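Local coordinates for protein choloylglycine hydrolase (Clostridium perfringens, PDB 2RG2) that deconjugates bile salts by hydrolysing the amide bond to glycine or taurine, and also works as a bile acid transferase, at residues I229-L234 with H253-V258; I30-N35 with L47-A52. The protein carries 1 engineered substitution. All blocks are in the same frame, centred on the assembly; numbering follows the deposited sequence.

From the N terminus, contact 2 comes first. Strand 28-32 leads into 33-36, the chain makes the small hairpin 37-40/45-48, and 49-52 returns beside 30-35 before strand 53-60 pairs with 28-32, so the contact closes the neck of a short excursion from the large antiparallel sheet. Contact 1 opens and closes much later, where helix 224-242 turns back as helix 248-256 and packs alongside it against strand 3-7 of the other large sheet. The two loops neither nest nor cross but follow in series. The centres of contact 1 and contact 2 are 33 Å apart, on opposite sides of the chain's centre. The nearest atoms of contact 1 and contact 2 are about 18 Å apart.

Contact 1: I229-L234 with H253-V258; sequences IRVAFL and HILNNV
V231 wedges its two methyls between I254 and V258, where helix 224-242 packs antiparallel to helix 248-256 and the residues just after it. The methyls part ways. CG1, anti to the backbone N (chi1 176°), reaches I254 CG2 at 3.7 Å, while CG2 drops between both methyls of V258 and presses on V258 CG2 at 3.4 Å, tighter than ordinary carbon contact. L4 of strand 3-7 touches V231, I254 and L255 alike, seating this apolar seam on the sheet. L255 itself only grazes V231, and its side chain lies about 6 Å from that of L17, an engineered residue at a deoxycholate-binding position.

One turn on, L234 lays CD1 across the N257 side chain, 3.5 Å from N257 CG. R230 reaches N257 from another quarter, its chain bent twice so that the guanidinium arrives side-on. NE gives a bond to N257 OD1 (2.8 Å), and NH2 a nearly straight one to the N257 backbone O (3.0 Å, 169° at the hydrogen). Both oxygens lie close to the guanidinium plane, although the amide plane stands 75° from it.

NH1 of R230 bonds the carbonyls of P219 and D221, so all three nitrogens of this buried group have partners. The bonds named all go to neutral carbonyl oxygens, whose dipoles probably help to stabilise the buried charge.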
ATOM      1  N   ILE A 229       0.744   2.667 -13.179  1.00 10.76           N
ATOM      2  CA  ILE A 229      -0.147   1.573 -12.773  1.00 11.26           C
ATOM      3  C   ILE A 229      -1.627   1.995 -12.802  1.00 11.19           C
ATOM      4  O   ILE A 229      -2.483   1.298 -13.375  1.00 10.92           O
ATOM      5  CB  ILE A 229       0.228   1.065 -11.367  1.00 11.19           C
ATOM      6  CG1 ILE A 229       1.667   0.499 -11.347  1.00 11.86           C
ATOM      7  CG2 ILE A 229      -0.817   0.060 -10.869  1.00 11.97           C
ATOM      8  CD1 ILE A 229       1.929  -0.598 -12.348  1.00 12.78           C
ATOM      9  N   ARG A 230      -1.930   3.139 -12.190  1.00 11.63           N
ATOM     10  CA  ARG A 230      -3.319   3.585 -12.146  1.00 10.80           C
ATOM     11  C   ARG A 230      -3.909   3.772 -13.547  1.00 11.31           C
ATOM     12  O   ARG A 230      -4.979   3.240 -13.826  1.00 11.51           O
ATOM     13  CB  ARG A 230      -3.497   4.848 -11.284  1.00 11.16           C
ATOM     14  CG  ARG A 230      -3.255   4.582  -9.791  1.00 10.22           C
ATOM     15  CD  ARG A 230      -4.196   5.441  -8.881  1.00 11.64           C
ATOM     16  NE  ARG A 230      -4.019   6.890  -9.066  1.00 11.51           N
ATOM     17  CZ  ARG A 230      -2.986   7.601  -8.591  1.00 13.08           C
ATOM     18  NH1 ARG A 230      -1.980   7.011  -7.920  1.00 11.21           N
ATOM     19  NH2 ARG A 230      -2.940   8.917  -8.801  1.00 11.60           N
ATOM     20  N   VAL A 231      -3.216   4.498 -14.425  1.00 11.32           N
ATOM     21  CA  VAL A 231      -3.768   4.746 -15.763  1.00 12.05           C
ATOM     22  C   VAL A 231      -3.865   3.455 -16.567  1.00 11.67           C
ATOM     23  O   VAL A 231      -4.871   3.227 -17.232  1.00 10.90           O
ATOM     24  CB  VAL A 231      -3.049   5.877 -16.497  1.00 13.12           C
ATOM     25  CG1 VAL A 231      -3.593   6.005 -17.885  1.00 14.92           C
ATOM     26  CG2 VAL A 231      -3.335   7.165 -15.760  1.00 14.61           C
ATOM     27  N   ALA A 232      -2.854   2.585 -16.466  1.00 11.07           N
ATOM     28  CA  ALA A 232      -2.889   1.307 -17.187  1.00 11.70           C
ATOM     29  C   ALA A 232      -4.144   0.503 -16.828  1.00 12.00           C
ATOM     30  O   ALA A 232      -4.842  -0.022 -17.708  1.00 12.33           O
ATOM     31  CB  ALA A 232      -1.603   0.477 -16.896  1.00 11.80           C
ATOM     32  N   PHE A 233      -4.436   0.413 -15.533  1.00 11.71           N
ATOM     33  CA  PHE A 233      -5.591  -0.360 -15.086  1.00 12.52           C
ATOM     34  C   PHE A 233      -6.925   0.350 -15.273  1.00 11.80           C
ATOM     35  O   PHE A 233      -7.899  -0.284 -15.640  1.00 11.64           O
ATOM     36  CB  PHE A 233      -5.391  -0.857 -13.659  1.00 13.45           C
ATOM     37  CG  PHE A 233      -4.439  -2.032 -13.583  1.00 15.29           C
ATOM     38  CD1 PHE A 233      -4.894  -3.321 -13.845  1.00 17.80           C
ATOM     39  CD2 PHE A 233      -3.094  -1.835 -13.314  1.00 16.03           C
ATOM     40  CE1 PHE A 233      -4.024  -4.419 -13.804  1.00 18.38           C
ATOM     41  CE2 PHE A 233      -2.197  -2.930 -13.275  1.00 16.13           C
ATOM     42  CZ  PHE A 233      -2.669  -4.220 -13.525  1.00 17.04           C
ATOM     43  N   LEU A 234      -6.975   1.667 -15.061  1.00 11.56           N
ATOM     44  CA  LEU A 234      -8.219   2.395 -15.349  1.00 11.93           C
ATOM     45  C   LEU A 234      -8.604   2.263 -16.828  1.00 12.30           C
ATOM     46  O   LEU A 234      -9.760   2.010 -17.166  1.00 13.03           O
ATOM     47  CB  LEU A 234      -8.102   3.882 -14.963  1.00 12.10           C
ATOM     48  CG  LEU A 234      -8.027   4.159 -13.460  1.00 13.16           C
ATOM     49  CD1 LEU A 234      -7.709   5.619 -13.211  1.00 15.08           C
ATOM     50  CD2 LEU A 234      -9.281   3.747 -12.750  1.00 16.26           C
ATOM     51  N   HIS A 253     -11.558  11.742 -17.796  1.00 11.44           N
ATOM     52  CA  HIS A 253     -11.838  11.041 -16.521  1.00 11.36           C
ATOM     53  C   HIS A 253     -10.641  10.171 -16.109  1.00 11.32           C
ATOM     54  O   HIS A 253     -10.234  10.173 -14.942  1.00 10.72           O
ATOM     55  CB  HIS A 253     -13.099  10.213 -16.629  1.00 12.17           C
ATOM     56  CG  HIS A 253     -14.361  11.018 -16.519  1.00 12.73           C
ATOM     57  ND1 HIS A 253     -14.773  11.586 -15.332  1.00 14.68           N
ATOM     58  CD2 HIS A 253     -15.307  11.332 -17.432  1.00 13.65           C
ATOM     59  CE1 HIS A 253     -15.912  12.230 -15.525  1.00 15.71           C
ATOM     60  NE2 HIS A 253     -16.260  12.091 -16.790  1.00 12.46           N
ATOM     61  N   ILE A 254     -10.061   9.462 -17.077  1.00  9.91           N
ATOM     62  CA  ILE A 254      -8.880   8.638 -16.791  1.00 10.40           C
ATOM     63  C   ILE A 254      -7.732   9.506 -16.305  1.00 10.97           C
ATOM     64  O   ILE A 254      -7.181   9.249 -15.238  1.00 10.46           O
ATOM     65  CB  ILE A 254      -8.454   7.774 -18.006  1.00 10.08           C
ATOM     66  CG1 ILE A 254      -9.541   6.739 -18.306  1.00 10.15           C
ATOM     67  CG2 ILE A 254      -7.093   7.114 -17.735  1.00 11.41           C
ATOM     68  CD1 ILE A 254      -9.407   6.097 -19.710  1.00 10.89           C
ATOM     69  N   LEU A 255      -7.368  10.541 -17.064  1.00 10.90           N
ATOM     70  CA  LEU A 255      -6.230  11.349 -16.656  1.00 10.30           C
ATOM     71  C   LEU A 255      -6.449  12.157 -15.380  1.00 10.86           C
ATOM     72  O   LEU A 255      -5.494  12.410 -14.654  1.00 10.56           O
ATOM     73  CB  LEU A 255      -5.731  12.237 -17.795  1.00 10.69           C
ATOM     74  CG  LEU A 255      -5.087  11.453 -18.942  1.00 10.27           C
ATOM     75  CD1 LEU A 255      -4.695  12.415 -20.063  1.00 11.91           C
ATOM     76  CD2 LEU A 255      -3.843  10.616 -18.474  1.00 12.04           C
ATOM     77  N   ASN A 256      -7.700  12.536 -15.098  1.00 10.41           N
ATOM     78  CA  ASN A 256      -7.967  13.324 -13.893  1.00 11.40           C
ATOM     79  C   ASN A 256      -7.532  12.545 -12.657  1.00 11.04           C
ATOM     80  O   ASN A 256      -7.174  13.130 -11.643  1.00 11.02           O
ATOM     81  CB  ASN A 256      -9.461  13.619 -13.713  1.00 11.19           C
ATOM     82  CG  ASN A 256      -9.998  14.726 -14.636  1.00 14.85           C
ATOM     83  OD1 ASN A 256     -11.222  14.991 -14.630  1.00 17.88           O
ATOM     84  ND2 ASN A 256      -9.130  15.340 -15.446  1.00 11.81           N
ATOM     85  N   ASN A 257      -7.640  11.222 -12.728  1.00 11.38           N
ATOM     86  CA  ASN A 257      -7.253  10.380 -11.589  1.00 11.66           C
ATOM     87  C   ASN A 257      -5.769  10.474 -11.197  1.00 11.52           C
ATOM     88  O   ASN A 257      -5.412  10.202 -10.034  1.00 11.75           O
ATOM     89  CB  ASN A 257      -7.650   8.931 -11.854  1.00 11.77           C
ATOM     90  CG  ASN A 257      -7.306   8.005 -10.693  1.00 13.96           C
ATOM     91  OD1 ASN A 257      -6.267   7.332 -10.719  1.00 14.93           O
ATOM     92  ND2 ASN A 257      -8.167   7.966  -9.686  1.00 15.16           N
ATOM     93  N   VAL A 258      -4.916  10.830 -12.160  1.00 11.61           N
ATOM     94  CA  VAL A 258      -3.478  10.944 -11.922  1.00 11.15           C
ATOM     95  C   VAL A 258      -2.958  12.380 -12.000  1.00 11.59           C
ATOM     96  O   VAL A 258      -1.745  12.627 -11.887  1.00 12.30           O
ATOM     97  CB  VAL A 258      -2.635   9.992 -12.858  1.00 10.67           C
ATOM     98  CG1 VAL A 258      -2.898   8.496 -12.498  1.00 10.67           C
ATOM     99  CG2 VAL A 258      -2.962  10.238 -14.312  1.00 12.01           C
TER

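Contact 2: I30-N35 with L47-A52; sequences IFIPRN and LTTKYA
This is the neck of a beta-hairpin excursion, where P33-N35 meets T49-A52 just outside the large antiparallel sheet of this Ntn-hydrolase fold. On one side of the neck strands 28-32 and 53-60 pair in that sheet, with I32 bonded to V53 through the backbone. On the other, strands 37-40 and 45-48 form a separate two-stranded ribbon. Between them the regular ladder gives way to irregular chain, and T49 takes over much of the pairing.

With chi1 at 60°, the T49 hydroxyl sits between its backbone N and carbonyl carbon. From there it donates to P33 O over 2.9 Å, in the carbonyl plane and on a lone pair, while F36 N bonds to the same hydroxyl. T49 CG2 is thereby left to meet I32 CG2 at 3.9 Å, on a side also lined by helix 104-111. The T49 carbonyl is used as well: N35 N comes in at 2.7 Å, but from above the carbonyl plane and through a bent hydrogen bond (130° at the hydrogen). T48 CG2 packs on the N35 backbone, 3.8 Å from N35 C. A water also links N35 ND2 to K50 O, though N35 has two conformers and this bridge is doubtful.

R34 touches the returning chain with CB, 3.6 Å from K50 O; the rest of the side chain leaves the neck for salt bridges to E72 and D309. The other carboxylate oxygen of E72 accepts A52 N, so one glutamate holds both sides of the neck.

A52 lies beside the end of strand 28-32: its CB touches F31 CE1, and A52 CA makes a bent C-H...O contact with I32 O, 3.2 Å away.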
ATOM      1  N   ILE A  30      -0.076  26.120 -31.332  1.00 15.52           N
ATOM      2  CA  ILE A  30       0.628  26.587 -32.526  1.00 15.42           C
ATOM      3  C   ILE A  30       0.207  25.738 -33.710  1.00 16.31           C
ATOM      4  O   ILE A  30       0.210  24.500 -33.636  1.00 15.03           O
ATOM      5  CB  ILE A  30       2.164  26.489 -32.366  1.00 16.03           C
ATOM      6  CG1 ILE A  30       2.654  27.366 -31.209  1.00 16.03           C
ATOM      7  CG2 ILE A  30       2.870  26.869 -33.695  1.00 15.49           C
ATOM      8  CD1 ILE A  30       4.033  26.975 -30.678  1.00 17.55           C
ATOM      9  N   PHE A  31      -0.153  26.419 -34.798  1.00 15.63           N
ATOM     10  CA  PHE A  31      -0.509  25.765 -36.045  1.00 16.61           C
ATOM     11  C   PHE A  31       0.522  26.130 -37.110  1.00 16.76           C
ATOM     12  O   PHE A  31       0.831  27.313 -37.288  1.00 16.71           O
ATOM     13  CB  PHE A  31      -1.892  26.206 -36.522  1.00 16.97           C
ATOM     14  CG  PHE A  31      -2.184  25.831 -37.961  1.00 17.31           C
ATOM     15  CD1 PHE A  31      -2.472  24.520 -38.310  1.00 18.78           C
ATOM     16  CD2 PHE A  31      -2.137  26.798 -38.971  1.00 18.33           C
ATOM     17  CE1 PHE A  31      -2.732  24.165 -39.646  1.00 20.52           C
ATOM     18  CE2 PHE A  31      -2.393  26.454 -40.306  1.00 19.83           C
ATOM     19  CZ  PHE A  31      -2.691  25.136 -40.645  1.00 20.42           C
ATOM     20  N   ILE A  32       1.028  25.116 -37.814  1.00 16.78           N
ATOM     21  CA  ILE A  32       1.940  25.332 -38.932  1.00 16.25           C
ATOM     22  C   ILE A  32       1.336  24.686 -40.180  1.00 16.72           C
ATOM     23  O   ILE A  32       1.098  23.463 -40.205  1.00 15.57           O
ATOM     24  CB  ILE A  32       3.336  24.710 -38.697  1.00 16.58           C
ATOM     25  CG1 ILE A  32       3.912  25.106 -37.337  1.00 15.79           C
ATOM     26  CG2 ILE A  32       4.304  25.129 -39.828  1.00 17.21           C
ATOM     27  CD1 ILE A  32       5.077  24.229 -36.887  1.00 15.75           C
ATOM     28  N   PRO A  33       1.096  25.495 -41.237  1.00 17.03           N
ATOM     29  CA  PRO A  33       0.608  24.913 -42.487  1.00 17.38           C
ATOM     30  C   PRO A  33       1.639  23.952 -43.107  1.00 17.48           C
ATOM     31  O   PRO A  33       2.794  23.921 -42.672  1.00 18.01           O
ATOM     32  CB  PRO A  33       0.356  26.130 -43.395  1.00 17.59           C
ATOM     33  CG  PRO A  33       0.995  27.295 -42.721  1.00 17.88           C
ATOM     34  CD  PRO A  33       1.242  26.965 -41.288  1.00 17.28           C
ATOM     35  N   ARG A  34       1.219  23.160 -44.093  1.00 18.31           N
ATOM     36  CA  ARG A  34       2.167  22.291 -44.820  1.00 18.91           C
ATOM     37  C   ARG A  34       3.057  23.109 -45.765  1.00 19.58           C
ATOM     38  O   ARG A  34       2.685  24.227 -46.158  1.00 19.13           O
ATOM     39  CB  ARG A  34       1.434  21.178 -45.580  1.00 19.22           C
ATOM     40  CG  ARG A  34       0.672  21.626 -46.819  1.00 20.23           C
ATOM     41  CD  ARG A  34       0.110  20.429 -47.568  1.00 20.00           C
ATOM     42  NE  ARG A  34      -1.044  19.816 -46.899  1.00 19.38           N
ATOM     43  CZ  ARG A  34      -2.313  20.087 -47.162  1.00 20.62           C
ATOM     44  NH1 ARG A  34      -2.657  20.980 -48.093  1.00 23.74           N
ATOM     45  NH2 ARG A  34      -3.254  19.435 -46.516  1.00 21.84           N
ATOM     46  N   ASN A  35       4.218  22.553 -46.115  0.50 18.11           N
ATOM     47  CA  ASN A  35       5.198  23.229 -46.971  0.50 18.37           C
ATOM     48  C   ASN A  35       5.674  24.565 -46.391  0.50 19.10           C
ATOM     49  O   ASN A  35       5.973  25.514 -47.122  0.50 18.43           O
ATOM     50  CB  ASN A  35       4.648  23.381 -48.402  0.50 17.88           C
ATOM     51  CG  ASN A  35       4.162  22.063 -48.981  0.50 17.18           C
ATOM     52  OD1 ASN A  35       3.084  21.979 -49.569  0.50 17.28           O
ATOM     53  ND2 ASN A  35       4.942  21.016 -48.783  0.50 17.10           N
ATOM     54  N   LEU A  47      13.713  23.785 -41.340  1.00 31.72           N
ATOM     55  CA  LEU A  47      12.929  22.573 -41.478  1.00 29.60           C
ATOM     56  C   LEU A  47      11.675  22.989 -42.221  1.00 28.05           C
ATOM     57  O   LEU A  47      10.959  23.874 -41.765  1.00 27.98           O
ATOM     58  CB  LEU A  47      12.574  22.019 -40.092  1.00 29.20           C
ATOM     59  CG  LEU A  47      11.742  20.734 -40.025  1.00 29.69           C
ATOM     60  CD1 LEU A  47      12.083  19.959 -38.755  1.00 28.28           C
ATOM     61  CD2 LEU A  47      10.247  21.018 -40.101  1.00 29.24           C
ATOM     62  N   THR A  48      11.418  22.371 -43.370  1.00 26.18           N
ATOM     63  CA  THR A  48      10.194  22.632 -44.108  1.00 24.83           C
ATOM     64  C   THR A  48       9.224  21.502 -43.816  1.00 23.72           C
ATOM     65  O   THR A  48       9.555  20.330 -44.032  1.00 23.92           O
ATOM     66  CB  THR A  48      10.438  22.726 -45.630  1.00 24.95           C
ATOM     67  OG1 THR A  48      11.378  23.772 -45.890  1.00 25.81           O
ATOM     68  CG2 THR A  48       9.142  23.040 -46.372  1.00 25.25           C
ATOM     69  N   THR A  49       8.033  21.849 -43.328  1.00 21.52           N
ATOM     70  CA  THR A  49       7.024  20.835 -43.030  1.00 20.04           C
ATOM     71  C   THR A  49       6.504  20.159 -44.292  1.00 19.66           C
ATOM     72  O   THR A  49       6.157  20.810 -45.283  1.00 19.27           O
ATOM     73  CB  THR A  49       5.823  21.414 -42.247  1.00 19.52           C
ATOM     74  OG1 THR A  49       5.212  22.447 -43.021  1.00 19.17           O
ATOM     75  CG2 THR A  49       6.259  21.984 -40.904  1.00 20.55           C
ATOM     76  N   LYS A  50       6.445  18.836 -44.257  1.00 19.07           N
ATOM     77  CA  LYS A  50       5.729  18.105 -45.282  1.00 18.65           C
ATOM     78  C   LYS A  50       4.237  18.097 -44.994  1.00 18.04           C
ATOM     79  O   LYS A  50       3.426  18.145 -45.920  1.00 17.99           O
ATOM     80  CB  LYS A  50       6.253  16.678 -45.363  1.00 18.54           C
ATOM     81  CG  LYS A  50       5.614  15.832 -46.449  1.00 20.90           C
ATOM     82  CD  LYS A  50       6.266  14.453 -46.489  1.00 22.21           C
ATOM     83  CE  LYS A  50       5.627  13.597 -47.581  1.00 25.67           C
ATOM     84  NZ  LYS A  50       6.206  12.225 -47.601  1.00 28.18           N
ATOM     85  N   TYR A  51       3.891  18.022 -43.706  1.00 17.03           N
ATOM     86  CA  TYR A  51       2.502  17.950 -43.240  1.00 16.36           C
ATOM     87  C   TYR A  51       2.189  19.096 -42.294  1.00 15.67           C
ATOM     88  O   TYR A  51       3.060  19.527 -41.549  1.00 15.10           O
ATOM     89  CB  TYR A  51       2.294  16.639 -42.459  1.00 17.07           C
ATOM     90  CG  TYR A  51       2.597  15.416 -43.289  1.00 16.96           C
ATOM     91  CD1 TYR A  51       1.884  15.170 -44.468  1.00 18.80           C
ATOM     92  CD2 TYR A  51       3.598  14.517 -42.915  1.00 16.93           C
ATOM     93  CE1 TYR A  51       2.158  14.064 -45.253  1.00 18.19           C
ATOM     94  CE2 TYR A  51       3.884  13.387 -43.707  1.00 17.26           C
ATOM     95  CZ  TYR A  51       3.155  13.178 -44.867  1.00 18.96           C
ATOM     96  OH  TYR A  51       3.385  12.075 -45.673  1.00 20.15           O
ATOM     97  N   ALA A  52       0.940  19.549 -42.312  1.00 15.35           N
ATOM     98  CA  ALA A  52       0.476  20.587 -41.376  1.00 14.99           C
ATOM     99  C   ALA A  52       0.491  20.029 -39.949  1.00 14.69           C
ATOM    100  O   ALA A  52       0.196  18.840 -39.745  1.00 15.20           O
ATOM    101  CB  ALA A  52      -0.919  21.057 -41.756  1.00 15.36           C
TER
HETATM  102  O   HOH W   1       4.195  18.455 -48.543  1.00 27.61           O